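Local coordinates for DNA replication factor Cdt1 (PDB 3A4C), which licenses DNA replication in G1 by promoting, together with CDC6 and the origin recognition complex, the loading of the MCM complex onto DNA, at residues V27-P32 with C40-D45. Numbering follows the deposited sequence.
Sequences VSERKP and CARMVD
Glu29 and Arg42 join the two segments by a monodentate salt bridge: Arg42 NH1 donates to Glu29 OE2 over 2.8 Å, with an almost straight N-H...O angle of 179°. The oxygen lies in the guanidinium plane and accepts through its anti lone pair, while Arg42 NH2 stays 3.6 Å from the same Glu29 OE2. Carboxylate and guanidinium planes are turned 34° apart. The other carboxylate oxygen, Glu29 OE1, accepts from Lys31 N at 2.9 Å, also through its anti lone pair; a bond on each oxygen should restrain the rotation of the carboxylate. In this C-terminal winged-helix domain of Cdt1, the bridge ties the loop that follows helix 3-27 to helix 36-45, the two being joined in sequence through the short strand 33-35. Arg42 reaches the loop with a chain extended from CG to NE, whereas the Glu29 chain bends at its CB-CG bond, and the two side chains cross at about a right angle. Both also touch Leu34 of the strand, and Arg42 packs on Val25 of helix 3-27. The next residue along the helix, Met43, is buried against Leu18, Val21 and Leu22 of helix 3-27 and Leu60 of helix 53-66.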
loop_
_atom_site.group_PDB
_atom_site.type_symbol
_atom_site.label_atom_id
_atom_site.label_comp_id
_atom_site.label_asym_id
_atom_site.label_seq_id
_atom_site.Cartn_x
_atom_site.Cartn_y
_atom_site.Cartn_z
ATOM N N VAL A 27 3.370 -12.594 2.094
ATOM C CA VAL A 27 4.322 -13.699 2.225
ATOM C C VAL A 27 3.797 -14.769 3.176
ATOM O O VAL A 27 4.008 -15.964 2.972
ATOM C CB VAL A 27 5.707 -13.205 2.674
ATOM C CG1 VAL A 27 6.532 -14.356 3.250
ATOM C CG2 VAL A 27 6.422 -12.566 1.498
ATOM N N SER A 28 3.083 -14.329 4.202
ATOM C CA SER A 28 2.544 -15.233 5.206
ATOM C C SER A 28 1.204 -15.826 4.787
ATOM O O SER A 28 0.658 -16.682 5.479
ATOM C CB SER A 28 2.378 -14.494 6.534
ATOM O OG SER A 28 1.772 -15.326 7.505
ATOM N N GLU A 29 0.666 -15.366 3.663
ATOM C CA GLU A 29 -0.634 -15.838 3.208
ATOM C C GLU A 29 -0.470 -16.784 2.021
ATOM O O GLU A 29 0.194 -16.450 1.046
ATOM C CB GLU A 29 -1.526 -14.654 2.822
ATOM C CG GLU A 29 -2.853 -15.054 2.188
ATOM C CD GLU A 29 -3.641 -15.993 3.068
ATOM O OE1 GLU A 29 -3.822 -17.162 2.668
ATOM O OE2 GLU A 29 -4.063 -15.569 4.165
ATOM N N ARG A 30 -1.072 -17.965 2.096
ATOM C CA ARG A 30 -0.982 -18.903 0.977
ATOM C C ARG A 30 -1.826 -18.473 -0.228
ATOM O O ARG A 30 -1.484 -18.770 -1.370
ATOM C CB ARG A 30 -1.368 -20.316 1.416
ATOM C CG ARG A 30 -2.830 -20.657 1.214
ATOM C CD ARG A 30 -3.106 -22.091 1.641
ATOM N NE ARG A 30 -1.988 -22.974 1.310
ATOM C CZ ARG A 30 -1.836 -23.583 0.137
ATOM N NH1 ARG A 30 -2.730 -23.406 -0.828
ATOM N NH2 ARG A 30 -0.787 -24.368 -0.073
ATOM N N LYS A 31 -2.922 -17.767 0.021
ATOM C CA LYS A 31 -3.784 -17.306 -1.065
ATOM C C LYS A 31 -3.199 -16.110 -1.809
ATOM O O LYS A 31 -2.547 -15.254 -1.207
ATOM C CB LYS A 31 -5.175 -16.969 -0.524
ATOM C CG LYS A 31 -5.834 -18.143 0.179
ATOM C CD LYS A 31 -7.287 -17.864 0.486
ATOM C CE LYS A 31 -7.433 -16.629 1.348
ATOM N NZ LYS A 31 -8.807 -16.543 1.919
ATOM N N PRO A 32 -3.455 -16.035 -3.125
ATOM C CA PRO A 32 -2.888 -15.016 -4.017
ATOM C C PRO A 32 -3.570 -13.655 -3.881
ATOM O O PRO A 32 -3.022 -12.657 -4.333
ATOM C CB PRO A 32 -3.162 -15.577 -5.423
ATOM C CG PRO A 32 -3.910 -16.872 -5.232
ATOM C CD PRO A 32 -4.414 -16.903 -3.827
ATOM N N CYS A 40 -6.175 -4.648 5.364
ATOM C CA CYS A 40 -6.013 -3.483 6.234
ATOM C C CYS A 40 -5.943 -3.903 7.693
ATOM O O CYS A 40 -5.163 -3.349 8.464
ATOM C CB CYS A 40 -7.144 -2.476 6.032
ATOM S SG CYS A 40 -7.007 -1.573 4.478
ATOM N N ALA A 41 -6.774 -4.869 8.069
ATOM C CA ALA A 41 -6.765 -5.385 9.437
ATOM C C ALA A 41 -5.423 -6.034 9.755
ATOM O O ALA A 41 -4.860 -5.838 10.833
ATOM C CB ALA A 41 -7.902 -6.377 9.639
ATOM N N ARG A 42 -4.891 -6.795 8.810
ATOM C CA ARG A 42 -3.607 -7.443 9.028
ATOM C C ARG A 42 -2.456 -6.436 9.058
ATOM O O ARG A 42 -1.508 -6.584 9.828
ATOM C CB ARG A 42 -3.367 -8.508 7.961
ATOM C CG ARG A 42 -4.290 -9.687 8.124
ATOM C CD ARG A 42 -3.962 -10.812 7.173
ATOM N NE ARG A 42 -5.050 -11.788 7.171
ATOM C CZ ARG A 42 -5.053 -12.906 6.456
ATOM N NH1 ARG A 42 -4.013 -13.216 5.699
ATOM N NH2 ARG A 42 -6.097 -13.714 6.505
ATOM N N MET A 43 -2.539 -5.410 8.220
ATOM C CA MET A 43 -1.479 -4.416 8.171
ATOM C C MET A 43 -1.436 -3.583 9.445
ATOM O O MET A 43 -0.377 -3.375 10.014
ATOM C CB MET A 43 -1.645 -3.512 6.952
ATOM C CG MET A 43 -1.245 -4.212 5.652
ATOM S SD MET A 43 -1.339 -3.108 4.253
ATOM C CE MET A 43 0.137 -2.106 4.515
ATOM N N VAL A 44 -2.584 -3.102 9.903
ATOM C CA VAL A 44 -2.573 -2.320 11.130
ATOM C C VAL A 44 -2.087 -3.174 12.304
ATOM O O VAL A 44 -1.401 -2.681 13.192
ATOM C CB VAL A 44 -3.938 -1.684 11.434
ATOM C CG1 VAL A 44 -4.310 -0.685 10.336
ATOM C CG2 VAL A 44 -5.009 -2.751 11.590
ATOM N N ASP A 45 -2.420 -4.461 12.296
ATOM C CA ASP A 45 -2.018 -5.345 13.395
ATOM C C ASP A 45 -0.563 -5.796 13.311
ATOM O O ASP A 45 -0.044 -6.394 14.253
ATOM C CB ASP A 45 -2.874 -6.601 13.403
ATOM C CG ASP A 45 -4.266 -6.363 13.912
ATOM O OD1 ASP A 45 -4.608 -5.212 14.256
ATOM O OD2 ASP A 45 -5.017 -7.356 13.972
#